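Local coordinates for GDSL-like protein (Roseburia intestinalis L1-82, PDB 6HFZ), which is an esterase active on acetylated mannans, removing acetyl groups from these polysaccharides, and belongs to the GDSL-like hydrolase family, at residues K22-A27 against D211-E216; Y57-W62 against P100-I105; G123-V128 against Y162-V167; V143-G148 against R185-D190; D328-D333 against Y362-I367. All blocks are in the same frame, centred on the assembly; numbering follows the deposited sequence.

Interaction 1: K22-A27 against D211-E216; sequences KVMDRA and DKVKTE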
# COMPACT_ATOMS: atom_id res chain seq x y z
N LYS A 22 -13.45 19.00 10.33
CA LYS A 22 -14.22 18.40 11.42
C LYS A 22 -13.27 17.69 12.40
O LYS A 22 -13.43 17.77 13.61
CB LYS A 22 -15.27 17.43 10.89
CG LYS A 22 -16.61 18.04 10.53
CD LYS A 22 -17.75 17.02 10.34
CE LYS A 22 -17.69 15.82 11.28
NZ LYS A 22 -18.90 14.97 11.21
N VAL A 23 -12.22 17.03 11.90
CA VAL A 23 -11.28 16.37 12.78
C VAL A 23 -10.53 17.39 13.64
O VAL A 23 -10.36 17.18 14.85
CB VAL A 23 -10.28 15.48 11.99
CG1 VAL A 23 -9.21 14.93 12.91
CG2 VAL A 23 -11.03 14.37 11.27
N MSE A 24 -10.08 18.48 13.02
CA MSE A 24 -9.39 19.53 13.75
C MSE A 24 -10.29 20.09 14.86
O MSE A 24 -9.79 20.39 15.94
CB MSE A 24 -8.89 20.62 12.82
CG MSE A 24 -7.84 19.94 11.95
SE MSE A 24 -6.94 21.30 10.80
CE MSE A 24 -5.69 20.10 9.83
N ASP A 25 -11.59 20.21 14.58
CA ASP A 25 -12.55 20.75 15.54
C ASP A 25 -12.70 19.79 16.71
O ASP A 25 -12.84 20.23 17.83
CB ASP A 25 -13.92 21.02 14.91
CG ASP A 25 -13.97 22.27 14.05
OD1 ASP A 25 -13.12 23.15 14.27
OD2 ASP A 25 -14.82 22.34 13.17
N ARG A 26 -12.68 18.48 16.43
CA ARG A 26 -12.72 17.48 17.47
C ARG A 26 -11.45 17.56 18.32
O ARG A 26 -11.50 17.41 19.55
CB ARG A 26 -12.92 16.09 16.83
CG ARG A 26 -14.36 15.89 16.38
CD ARG A 26 -14.58 14.68 15.49
NE ARG A 26 -14.25 13.41 16.14
CZ ARG A 26 -14.03 12.25 15.50
NH1 ARG A 26 -14.03 12.21 14.19
NH2 ARG A 26 -13.77 11.15 16.19
N ALA A 27 -10.30 17.77 17.66
CA ALA A 27 -8.99 17.86 18.37
C ALA A 27 -8.99 19.09 19.28
O ALA A 27 -8.50 19.05 20.42
CB ALA A 27 -7.87 17.98 17.36
N ASP A 211 -1.29 23.08 8.37
CA ASP A 211 -1.34 24.42 9.06
C ASP A 211 -2.25 25.38 8.29
O ASP A 211 -3.00 26.17 8.89
CB ASP A 211 0.08 24.96 9.27
CG ASP A 211 0.71 24.48 10.57
OD1 ASP A 211 -0.01 24.41 11.59
OD2 ASP A 211 1.89 24.19 10.57
N LYS A 212 -2.19 25.38 6.96
CA LYS A 212 -3.02 26.22 6.13
C LYS A 212 -4.50 25.86 6.36
O LYS A 212 -5.38 26.74 6.48
CB LYS A 212 -2.64 26.12 4.65
CG LYS A 212 -3.58 26.88 3.73
CD LYS A 212 -3.43 26.57 2.28
CE LYS A 212 -2.11 27.08 1.75
NZ LYS A 212 -2.11 28.55 1.65
N VAL A 213 -4.80 24.56 6.40
CA VAL A 213 -6.17 24.12 6.63
C VAL A 213 -6.68 24.59 7.99
O VAL A 213 -7.87 24.92 8.10
CB VAL A 213 -6.31 22.59 6.47
CG1 VAL A 213 -7.69 22.07 6.88
CG2 VAL A 213 -5.97 22.21 5.05
N LYS A 214 -5.83 24.47 9.01
CA LYS A 214 -6.22 24.76 10.37
C LYS A 214 -6.60 26.24 10.53
O LYS A 214 -7.53 26.57 11.28
CB LYS A 214 -5.12 24.43 11.37
CG LYS A 214 -5.39 25.01 12.76
CD LYS A 214 -4.36 24.64 13.79
CE LYS A 214 -4.82 25.02 15.18
NZ LYS A 214 -4.57 26.45 15.47
N THR A 215 -5.89 27.12 9.83
CA THR A 215 -6.02 28.56 10.08
C THR A 215 -6.93 29.25 9.07
O THR A 215 -7.19 30.44 9.20
CB THR A 215 -4.64 29.23 10.06
OG1 THR A 215 -4.10 29.05 8.76
CG2 THR A 215 -3.72 28.65 11.12
N GLU A 216 -7.42 28.53 8.06
CA GLU A 216 -8.34 29.13 7.09
C GLU A 216 -9.61 29.63 7.79
O GLU A 216 -10.27 28.90 8.54
CB GLU A 216 -8.69 28.12 6.00
CG GLU A 216 -7.95 28.37 4.71
CD GLU A 216 -8.39 27.43 3.62
OE1 GLU A 216 -9.48 26.81 3.78
OE2 GLU A 216 -7.66 27.30 2.62
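A27 N gives its proton to V23 O at 2.9 Å, closing the helical turn that carries M24 against V213 and K214. The other segment is wound in the same way, with T215 N bonded to D211 O at 3.2 Å. Between the two helices the contact is apolar. M24, modelled as selenomethionine, does the reaching. Its CG stands opposite the carbonyl carbon (chi1 -65°), and the chain beyond is fully extended, which carries the selenium straight across the gap. M24 SE comes to rest on the backbone side of K214, 3.6 Å from K214 CA and 3.7 Å from K214 CB. The rest of the lysine chain leads off elsewhere. The M24 methyl, CE, goes to the other neighbour and lies 4.1 Å from V213 CG1. The M24 and V213 side chains meet at about a right angle. The helices approach to 7.0 Å between M24 CA and K214 CA. M24 is also packed by W62, W63 and F67, while V213 also touches L20 and K21. R26 forms salt bridges with E31 and D101, and K212 forms one with E8. The arrangement is helix-on-helix packing, joining helix 18-28 to helix 196-215 in the alpha/beta/alpha sandwich of an SGNH hydrolase.

Interaction 2: Y57-W62 against P100-I105; sequences YHVYEW and PDFVII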
# COMPACT_ATOMS: atom_id res chain seq x y z
N TYR A 57 5.68 9.81 11.65
CA TYR A 57 5.75 10.18 13.07
C TYR A 57 5.84 11.70 13.20
O TYR A 57 5.25 12.29 14.12
CB TYR A 57 6.87 9.40 13.73
CG TYR A 57 6.69 9.30 15.23
CD1 TYR A 57 5.91 8.31 15.81
CD2 TYR A 57 7.25 10.26 16.04
CE1 TYR A 57 5.72 8.26 17.18
CE2 TYR A 57 7.05 10.24 17.41
CZ TYR A 57 6.30 9.24 17.97
OH TYR A 57 6.18 9.21 19.34
N HIS A 58 6.50 12.36 12.24
CA HIS A 58 6.55 13.83 12.23
C HIS A 58 5.15 14.42 12.09
O HIS A 58 4.80 15.40 12.74
CB HIS A 58 7.49 14.39 11.16
CG HIS A 58 8.97 14.30 11.42
ND1 HIS A 58 9.60 14.83 12.56
CD2 HIS A 58 9.97 13.83 10.64
CE1 HIS A 58 10.92 14.65 12.45
NE2 HIS A 58 11.17 14.07 11.28
N VAL A 59 4.31 13.82 11.23
CA VAL A 59 2.98 14.31 11.06
C VAL A 59 2.19 14.04 12.35
O VAL A 59 1.32 14.84 12.75
CB VAL A 59 2.31 13.66 9.85
CG1 VAL A 59 0.81 13.87 9.81
CG2 VAL A 59 2.97 14.13 8.57
N TYR A 60 2.41 12.86 12.95
CA TYR A 60 1.74 12.49 14.21
C TYR A 60 2.11 13.54 15.28
O TYR A 60 1.24 14.05 16.02
CB TYR A 60 2.10 11.05 14.58
CG TYR A 60 1.67 10.63 15.97
CD1 TYR A 60 0.34 10.47 16.30
CD2 TYR A 60 2.63 10.38 16.92
CE1 TYR A 60 -0.04 10.07 17.58
CE2 TYR A 60 2.27 9.99 18.21
CZ TYR A 60 0.94 9.83 18.52
OH TYR A 60 0.63 9.44 19.79
N GLU A 61 3.39 13.90 15.33
CA GLU A 61 3.87 14.91 16.29
C GLU A 61 3.21 16.27 16.00
O GLU A 61 2.91 17.00 16.96
CB GLU A 61 5.40 14.97 16.32
CG GLU A 61 5.99 13.77 17.03
CD GLU A 61 7.46 13.84 17.41
OE1 GLU A 61 8.25 14.29 16.58
OE2 GLU A 61 7.80 13.39 18.53
N TRP A 62 2.99 16.61 14.72
CA TRP A 62 2.23 17.82 14.38
C TRP A 62 0.87 17.86 15.07
O TRP A 62 0.53 18.89 15.64
CB TRP A 62 2.09 18.06 12.86
CG TRP A 62 1.38 19.32 12.49
CD1 TRP A 62 1.95 20.53 12.24
CD2 TRP A 62 -0.04 19.50 12.34
NE1 TRP A 62 0.98 21.45 11.95
CE2 TRP A 62 -0.26 20.86 12.04
CE3 TRP A 62 -1.15 18.67 12.49
CZ2 TRP A 62 -1.53 21.36 11.80
CZ3 TRP A 62 -2.40 19.18 12.26
CH2 TRP A 62 -2.59 20.52 11.95
N PRO A 100 -9.76 4.62 12.24
CA PRO A 100 -8.96 5.83 12.06
C PRO A 100 -9.88 7.04 11.85
O PRO A 100 -10.98 6.92 11.26
CB PRO A 100 -8.17 5.51 10.76
CG PRO A 100 -9.13 4.60 9.98
CD PRO A 100 -9.75 3.74 11.07
N ASP A 101 -9.39 8.21 12.27
CA ASP A 101 -10.07 9.51 12.10
C ASP A 101 -9.45 10.35 10.97
O ASP A 101 -10.14 11.13 10.28
CB ASP A 101 -10.07 10.26 13.43
CG ASP A 101 -10.89 9.54 14.50
OD1 ASP A 101 -12.13 9.37 14.28
OD2 ASP A 101 -10.27 9.06 15.52
N PHE A 102 -8.20 10.04 10.66
CA PHE A 102 -7.40 10.68 9.65
C PHE A 102 -6.53 9.59 9.02
O PHE A 102 -5.96 8.79 9.76
CB PHE A 102 -6.54 11.76 10.31
CG PHE A 102 -5.47 12.38 9.42
CD1 PHE A 102 -5.75 13.50 8.66
CD2 PHE A 102 -4.17 11.89 9.44
CE1 PHE A 102 -4.77 14.07 7.85
CE2 PHE A 102 -3.18 12.48 8.66
CZ PHE A 102 -3.49 13.57 7.87
N VAL A 103 -6.51 9.52 7.69
CA VAL A 103 -5.77 8.52 6.93
C VAL A 103 -4.98 9.24 5.83
O VAL A 103 -5.59 9.90 5.00
CB VAL A 103 -6.71 7.50 6.26
CG1 VAL A 103 -5.91 6.50 5.41
CG2 VAL A 103 -7.58 6.78 7.29
N ILE A 104 -3.66 9.08 5.86
CA ILE A 104 -2.78 9.37 4.70
C ILE A 104 -2.63 8.10 3.86
O ILE A 104 -2.34 6.99 4.43
CB ILE A 104 -1.42 9.92 5.15
CG1 ILE A 104 -1.56 11.42 5.40
CG2 ILE A 104 -0.32 9.60 4.10
CD1 ILE A 104 -0.39 12.08 6.07
N ILE A 105 -2.83 8.26 2.56
CA ILE A 105 -2.63 7.20 1.63
C ILE A 105 -1.41 7.54 0.75
O ILE A 105 -1.37 8.58 0.13
CB ILE A 105 -3.88 6.96 0.78
CG1 ILE A 105 -5.07 6.49 1.62
CG2 ILE A 105 -3.57 5.97 -0.32
CD1 ILE A 105 -6.33 6.39 0.85
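V59 of helix 55-66 packs on F102 and I104 of strand 102-106, a helix-on-sheet contact in the alpha/beta/alpha sandwich of the SGNH hydrolase fold. The contact across the segments is purely apolar. F102 and I104 stand two residues apart on the strand and project from the same face of the sheet toward the helix. The backbones stay well apart, with V59 CA and I104 CA 9.9 Å from each other, and the side chains bridge the gap. V59 also touches I206 of helix 196-215. An aromatic contact lies beside this spot: F102 meets W63 edge-to-face. In the strand, F102 pairs through its backbone with A36, and V103 with A136 and L138. One methyl of V59 makes both close approaches. V59 CG1 points away from its own backbone N (chi1 166°) and lies 4.4 Å from F102 CE2, obliquely to the ring, and 4.3 Å from I104 CD1.

Interaction 3: G123-V128 against Y162-V167; sequences GLVRKV and YNLPAV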
# COMPACT_ATOMS: atom_id res chain seq x y z
N GLY A 123 -10.33 1.61 -5.89
CA GLY A 123 -10.91 0.67 -4.95
C GLY A 123 -10.51 0.96 -3.52
O GLY A 123 -11.34 0.95 -2.64
N LEU A 124 -9.20 1.23 -3.31
CA LEU A 124 -8.71 1.53 -1.97
C LEU A 124 -9.34 2.81 -1.43
O LEU A 124 -9.85 2.85 -0.25
CB LEU A 124 -7.18 1.66 -2.01
CG LEU A 124 -6.58 2.16 -0.69
CD1 LEU A 124 -6.84 1.19 0.47
CD2 LEU A 124 -5.08 2.43 -0.86
N VAL A 125 -9.32 3.88 -2.24
CA VAL A 125 -9.87 5.17 -1.82
C VAL A 125 -11.37 5.02 -1.47
O VAL A 125 -11.84 5.54 -0.43
CB VAL A 125 -9.61 6.27 -2.87
CG1 VAL A 125 -10.43 7.53 -2.60
CG2 VAL A 125 -8.14 6.60 -3.00
N ARG A 126 -12.16 4.44 -2.38
CA ARG A 126 -13.60 4.21 -2.11
C ARG A 126 -13.79 3.47 -0.78
O ARG A 126 -14.63 3.87 0.04
CB ARG A 126 -14.28 3.49 -3.27
CG ARG A 126 -14.40 4.35 -4.52
CD ARG A 126 -15.02 3.60 -5.66
NE ARG A 126 -16.42 3.31 -5.35
CZ ARG A 126 -17.45 4.08 -5.70
NH1 ARG A 126 -17.24 5.26 -6.26
NH2 ARG A 126 -18.69 3.63 -5.52
N LYS A 127 -13.05 2.38 -0.56
CA LYS A 127 -13.24 1.57 0.64
C LYS A 127 -12.95 2.40 1.90
O LYS A 127 -13.61 2.30 2.90
CB LYS A 127 -12.37 0.31 0.58
CG LYS A 127 -12.29 -0.53 1.86
CD LYS A 127 -11.62 -1.86 1.71
CE LYS A 127 -12.46 -2.86 0.94
NZ LYS A 127 -11.66 -3.98 0.39
N VAL A 128 -11.83 3.14 1.89
CA VAL A 128 -11.47 3.91 3.09
C VAL A 128 -12.46 5.06 3.31
O VAL A 128 -12.90 5.31 4.44
CB VAL A 128 -10.00 4.38 3.02
CG1 VAL A 128 -9.67 5.34 4.13
CG2 VAL A 128 -9.02 3.21 2.98
N TYR A 162 -12.81 12.48 -6.38
CA TYR A 162 -13.46 12.37 -5.02
C TYR A 162 -13.32 13.66 -4.23
O TYR A 162 -13.74 13.67 -3.08
CB TYR A 162 -12.94 11.15 -4.25
CG TYR A 162 -13.35 9.89 -4.94
CD1 TYR A 162 -14.63 9.42 -4.77
CD2 TYR A 162 -12.52 9.22 -5.83
CE1 TYR A 162 -15.10 8.30 -5.44
CE2 TYR A 162 -12.97 8.08 -6.49
CZ TYR A 162 -14.26 7.63 -6.30
OH TYR A 162 -14.75 6.54 -6.99
N ASN A 163 -12.70 14.71 -4.82
CA ASN A 163 -12.46 15.98 -4.13
C ASN A 163 -11.63 15.77 -2.86
O ASN A 163 -11.94 16.33 -1.79
CB ASN A 163 -13.80 16.69 -3.89
CG ASN A 163 -14.35 17.24 -5.18
OD1 ASN A 163 -13.79 18.18 -5.74
ND2 ASN A 163 -15.44 16.68 -5.69
N LEU A 164 -10.54 14.99 -2.99
CA LEU A 164 -9.65 14.75 -1.88
C LEU A 164 -8.46 15.67 -1.90
O LEU A 164 -7.87 15.90 -2.95
CB LEU A 164 -9.17 13.30 -1.87
CG LEU A 164 -10.26 12.24 -1.71
CD1 LEU A 164 -9.65 10.84 -1.81
CD2 LEU A 164 -10.96 12.40 -0.40
N PRO A 165 -8.06 16.17 -0.72
CA PRO A 165 -6.81 16.92 -0.61
C PRO A 165 -5.61 16.02 -0.94
O PRO A 165 -5.63 14.83 -0.61
CB PRO A 165 -6.77 17.41 0.84
CG PRO A 165 -7.78 16.57 1.59
CD PRO A 165 -8.77 16.05 0.56
N ALA A 166 -4.58 16.61 -1.58
CA ALA A 166 -3.42 15.85 -1.99
C ALA A 166 -2.19 16.75 -1.96
O ALA A 166 -2.28 17.92 -2.43
CB ALA A 166 -3.60 15.34 -3.38
N VAL A 167 -1.07 16.20 -1.49
CA VAL A 167 0.17 16.93 -1.52
C VAL A 167 1.24 16.10 -2.24
O VAL A 167 1.22 14.84 -2.17
CB VAL A 167 0.62 17.37 -0.12
CG1 VAL A 167 -0.36 18.38 0.48
CG2 VAL A 167 0.84 16.21 0.83
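R126 and Y162 cross at about a right angle and are joined by a hydrogen bond, R126 NH1 to Y162 OH, of 2.9 Å and 165°. The arginine starts out straight, and R126 CD passes 3.2 Å from Y162 OH. The chain then bends at chi3 (67°), which brings NH1 to the edge of the Y162 ring, at the hydroxyl. The hydroxyl lies in the guanidinium plane, whereas the guanidinium and ring planes are 64° apart. E122 OE1 also bonds to Y162 OH, giving the hydroxyl two partners. R126 NE makes a salt bridge with E236, NH1 also bonds P227 O and NH2 bonds H374 ND1, so several partners limit its rotation. Beside this bond, V125 CG1, opposite its backbone N, meets L164 CD1 tip to tip at 3.5 Å, a tight approach. V125 CG1 is also 4.2 Å from Y162 CD2. N163, with positive phi, forms a Schellman motif after helix 152-161. The contact thus ties helix 115-129 to the turn that leads from helix 152-161 into strand 166-168, which lies beside strand 136-141.

Interaction 4: V143-G148 against R185-D190; sequences VFYNNG and REITPD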
# COMPACT_ATOMS: atom_id res chain seq x y z
N VAL A 143 8.15 10.86 -4.76
CA VAL A 143 8.71 10.94 -6.10
C VAL A 143 10.04 10.16 -6.12
O VAL A 143 10.76 10.11 -5.11
CB VAL A 143 8.88 12.43 -6.48
CG1 VAL A 143 9.98 13.08 -5.63
CG2 VAL A 143 9.15 12.65 -7.96
N PHE A 144 10.41 9.61 -7.28
CA PHE A 144 11.71 9.06 -7.54
C PHE A 144 12.68 10.22 -7.82
O PHE A 144 12.39 11.04 -8.67
CB PHE A 144 11.64 8.13 -8.75
CG PHE A 144 11.12 6.75 -8.45
CD1 PHE A 144 12.00 5.76 -8.05
CD2 PHE A 144 9.77 6.46 -8.54
CE1 PHE A 144 11.55 4.49 -7.79
CE2 PHE A 144 9.32 5.18 -8.25
CZ PHE A 144 10.21 4.21 -7.87
N TYR A 145 13.84 10.26 -7.13
CA TYR A 145 14.78 11.40 -7.28
C TYR A 145 15.80 11.19 -8.42
O TYR A 145 16.56 12.13 -8.75
CB TYR A 145 15.42 11.74 -5.93
CG TYR A 145 14.43 12.28 -4.94
CD1 TYR A 145 13.95 13.56 -5.06
CD2 TYR A 145 13.85 11.46 -3.98
CE1 TYR A 145 12.98 14.06 -4.19
CE2 TYR A 145 12.86 11.93 -3.14
CZ TYR A 145 12.42 13.24 -3.24
OH TYR A 145 11.44 13.73 -2.40
N ASN A 146 15.86 9.97 -8.96
CA ASN A 146 16.76 9.70 -10.07
C ASN A 146 16.23 10.31 -11.37
O ASN A 146 17.04 10.73 -12.22
CB ASN A 146 16.98 8.21 -10.31
CG ASN A 146 15.70 7.44 -10.43
OD1 ASN A 146 14.84 7.54 -9.57
ND2 ASN A 146 15.54 6.65 -11.49
N ASN A 147 14.90 10.36 -11.52
CA ASN A 147 14.29 10.81 -12.79
C ASN A 147 13.03 11.69 -12.65
O ASN A 147 12.46 12.06 -13.68
CB ASN A 147 14.01 9.60 -13.68
CG ASN A 147 13.00 8.67 -13.06
OD1 ASN A 147 12.45 8.97 -12.01
ND2 ASN A 147 12.79 7.53 -13.67
N GLY A 148 12.54 11.97 -11.43
CA GLY A 148 11.36 12.80 -11.27
C GLY A 148 10.03 12.04 -11.36
O GLY A 148 9.00 12.68 -11.40
N ARG A 185 22.12 12.64 -2.48
CA ARG A 185 22.60 11.84 -1.34
C ARG A 185 22.48 12.61 -0.02
O ARG A 185 22.57 12.01 1.03
CB ARG A 185 24.01 11.33 -1.61
CG ARG A 185 24.09 10.38 -2.80
CD ARG A 185 23.38 9.06 -2.61
NE ARG A 185 23.20 8.38 -3.88
CZ ARG A 185 22.10 8.49 -4.61
NH1 ARG A 185 21.01 9.00 -4.05
NH2 ARG A 185 22.10 8.15 -5.88
N GLU A 186 22.20 13.91 -0.08
CA GLU A 186 21.85 14.65 1.11
C GLU A 186 20.50 14.22 1.68
O GLU A 186 20.28 14.39 2.89
CB GLU A 186 21.81 16.16 0.83
CG GLU A 186 23.17 16.67 0.39
CD GLU A 186 23.23 18.18 0.24
OE1 GLU A 186 22.57 18.71 -0.70
OE2 GLU A 186 23.96 18.81 1.04
N ILE A 187 19.59 13.70 0.83
CA ILE A 187 18.25 13.36 1.31
C ILE A 187 17.84 11.91 1.02
O ILE A 187 16.80 11.53 1.55
CB ILE A 187 17.18 14.30 0.74
CG1 ILE A 187 17.12 14.20 -0.79
CG2 ILE A 187 17.36 15.70 1.28
CD1 ILE A 187 15.89 14.92 -1.37
N THR A 188 18.60 11.16 0.22
CA THR A 188 18.24 9.77 -0.03
C THR A 188 19.47 8.99 -0.47
O THR A 188 20.21 9.44 -1.35
CB THR A 188 17.11 9.67 -1.06
OG1 THR A 188 17.02 8.28 -1.36
CG2 THR A 188 17.39 10.45 -2.33
N PRO A 189 19.73 7.80 0.12
CA PRO A 189 20.85 6.97 -0.33
C PRO A 189 20.62 6.20 -1.63
O PRO A 189 21.61 5.76 -2.20
CB PRO A 189 21.08 5.98 0.81
CG PRO A 189 19.75 5.92 1.52
CD PRO A 189 19.08 7.27 1.32
N ASP A 190 19.36 6.07 -2.10
CA ASP A 190 19.06 5.22 -3.22
C ASP A 190 18.06 5.84 -4.20
O ASP A 190 17.60 5.13 -5.05
CB ASP A 190 18.50 3.86 -2.78
CG ASP A 190 17.23 3.94 -1.95
OD1 ASP A 190 16.60 5.01 -1.91
OD2 ASP A 190 16.96 2.97 -1.26
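I187 and T188 each turn a carbon branch toward Y145. I187 CG1 takes the crowded position between its backbone N and carbonyl carbon (chi1 61°). In T188, CG2 lies there instead, because OG1 is opposite the backbone N (chi1 171°). I187 CD1 therefore sits over one face of the Y145 ring, 4.3 Å from the ring centroid, as a CH-pi contact. T188 CG2 comes obliquely to Y145 CD2 at 4.0 Å. T188 OG1 is left to bond H193 O, and it takes a weak bond from D190 N at 3.3 Å. R185 NH1 donates to T188 O at 2.9 Å, from above the carbonyl plane, and also forms a salt bridge with D191. D190 OD2 is hydrogen-bonded to H193 ND1. With S41 these residues match the Ser-His-Asp pattern of SGNH hydrolases, a probable catalytic triad. Between 143-148 and 185-190 the contact is thus apolar, while the Y145 backbone bonds D191 and N184 close by, and T188 and R185 hold the 185-190 loop in shape beside that likely site.

Interaction 5: D328-D333 against Y362-I367; sequences DKLELD and YLVSVI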
# COMPACT_ATOMS: atom_id res chain seq x y z
N ASP A 328 14.15 -9.32 0.59
CA ASP A 328 13.01 -10.15 0.16
C ASP A 328 11.87 -9.21 -0.25
O ASP A 328 11.66 -8.15 0.39
CB ASP A 328 12.57 -11.08 1.29
CG ASP A 328 13.54 -12.19 1.63
OD1 ASP A 328 14.43 -12.48 0.82
OD2 ASP A 328 13.43 -12.74 2.74
N LYS A 329 11.12 -9.59 -1.28
CA LYS A 329 9.96 -8.84 -1.73
C LYS A 329 8.72 -9.70 -1.52
O LYS A 329 8.72 -10.93 -1.82
CB LYS A 329 10.12 -8.46 -3.20
CG LYS A 329 8.94 -7.72 -3.84
CD LYS A 329 9.15 -7.44 -5.31
CE LYS A 329 8.15 -6.45 -5.86
NZ LYS A 329 8.20 -6.42 -7.34
N LEU A 330 7.67 -9.06 -1.04
CA LEU A 330 6.32 -9.65 -1.03
C LEU A 330 5.66 -9.40 -2.39
O LEU A 330 4.97 -8.40 -2.63
CB LEU A 330 5.54 -9.05 0.13
CG LEU A 330 4.08 -9.48 0.21
CD1 LEU A 330 3.94 -10.99 0.15
CD2 LEU A 330 3.38 -8.91 1.41
N GLU A 331 5.89 -10.33 -3.34
CA GLU A 331 5.46 -10.13 -4.69
C GLU A 331 3.93 -10.28 -4.77
O GLU A 331 3.33 -11.10 -4.05
CB GLU A 331 6.19 -11.08 -5.63
CG GLU A 331 5.89 -10.83 -7.11
CD GLU A 331 6.22 -9.41 -7.57
OE1 GLU A 331 7.38 -9.20 -7.93
OE2 GLU A 331 5.34 -8.49 -7.49
N LEU A 332 3.31 -9.50 -5.67
CA LEU A 332 1.88 -9.67 -5.98
C LEU A 332 1.73 -9.63 -7.50
O LEU A 332 1.98 -8.57 -8.10
CB LEU A 332 1.07 -8.57 -5.30
CG LEU A 332 -0.45 -8.74 -5.27
CD1 LEU A 332 -1.07 -7.88 -4.19
CD2 LEU A 332 -1.09 -8.45 -6.62
N ASP A 333 1.32 -10.75 -8.08
CA ASP A 333 1.18 -10.86 -9.53
C ASP A 333 -0.29 -10.98 -9.87
O ASP A 333 -1.03 -11.83 -9.28
CB ASP A 333 1.94 -12.05 -10.11
CG ASP A 333 3.46 -12.01 -10.10
OD1 ASP A 333 4.04 -10.91 -10.10
OD2 ASP A 333 4.06 -13.11 -10.20
N TYR A 362 7.23 -19.64 -0.26
CA TYR A 362 6.19 -19.12 0.67
C TYR A 362 5.03 -18.53 -0.16
O TYR A 362 5.18 -17.48 -0.76
CB TYR A 362 6.76 -18.09 1.67
CG TYR A 362 5.87 -17.94 2.89
CD1 TYR A 362 4.63 -17.35 2.81
CD2 TYR A 362 6.26 -18.46 4.13
CE1 TYR A 362 3.78 -17.29 3.91
CE2 TYR A 362 5.45 -18.36 5.26
CZ TYR A 362 4.20 -17.80 5.14
OH TYR A 362 3.38 -17.76 6.23
N LEU A 363 3.88 -19.20 -0.12
CA LEU A 363 2.63 -18.71 -0.71
C LEU A 363 1.87 -17.93 0.37
O LEU A 363 1.41 -18.48 1.37
CB LEU A 363 1.86 -19.92 -1.24
CG LEU A 363 0.51 -19.61 -1.88
CD1 LEU A 363 0.66 -18.71 -3.12
CD2 LEU A 363 -0.22 -20.89 -2.26
N VAL A 364 1.79 -16.60 0.21
CA VAL A 364 1.22 -15.76 1.24
C VAL A 364 -0.31 -15.74 1.12
O VAL A 364 -1.04 -15.90 2.10
CB VAL A 364 1.81 -14.34 1.20
CG1 VAL A 364 1.10 -13.41 2.18
CG2 VAL A 364 3.33 -14.35 1.39
N SER A 365 -0.86 -15.55 -0.09
CA SER A 365 -2.29 -15.44 -0.25
C SER A 365 -2.65 -15.63 -1.72
O SER A 365 -1.81 -15.41 -2.58
CB SER A 365 -2.85 -14.08 0.20
OG SER A 365 -2.63 -13.05 -0.79
N VAL A 366 -3.92 -15.99 -1.97
CA VAL A 366 -4.52 -15.73 -3.31
C VAL A 366 -5.66 -14.73 -3.11
O VAL A 366 -6.48 -14.88 -2.18
CB VAL A 366 -5.02 -17.02 -3.98
CG1 VAL A 366 -5.64 -16.71 -5.35
CG2 VAL A 366 -3.91 -18.06 -4.08
N ILE A 367 -5.71 -13.67 -3.92
CA ILE A 367 -6.70 -12.60 -3.71
C ILE A 367 -7.76 -12.65 -4.81
O ILE A 367 -7.45 -12.60 -5.99
CB ILE A 367 -6.05 -11.20 -3.64
CG1 ILE A 367 -5.03 -11.08 -2.51
CG2 ILE A 367 -7.12 -10.11 -3.53
CD1 ILE A 367 -4.12 -9.84 -2.57
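V364, which meets L330, belongs to a classic beta bulge: V364 and S365 both face Q292 on strand 288-295. That strand pairs antiparallel with both strand 329-336 and strand 361-370, which meet through side chains above it. L330 CD1 lies 3.6 Å from V364 CG2. A second pair, L332 CD1 and I367 CD1, is 4.0 Å apart. In both pairs the side chains cross at about a right angle. Each leucine swings CG opposite its backbone N (L330 chi1 175°), which brings its CD1 methyl across to the other strand. The partners are spaced two residues apart on one strand and three on the other, in keeping with the extra residue of the bulge. E331 OE1 forms salt bridges with K329 NZ (3.0 Å) and with K295, and E331 OE2 accepts a hydrogen bond from L332 N at 2.9 Å. Helix 84-96 lies against the apolar patch, with F86 touching L330 and L332 and A89 touching I367, where the beta-rich C-terminal part meets the esterase fold.

Overall arrangement
From the N terminus, interaction 1 opens first and closes last within the hydrolase part: it spans residues 22 to 216 and encloses interactions 2, 3 and 4. Interaction 2 closes a short loop, 57 to 105, before interaction 3 begins. Interactions 3 and 4 cross, since 143-148 falls between 123-128 and 162-167, and 185-190 follows both. Interaction 5 comes later, in series, and closes a beta loop in the C-terminal part. Interactions 1 and 2 touch, and so do 2 and 3. Interaction 1 joins two helices, interaction 2 sets a helix on the central sheet, and interaction 3 ties a helix to the turn entering one of its strands. Interaction 4 joins two loops.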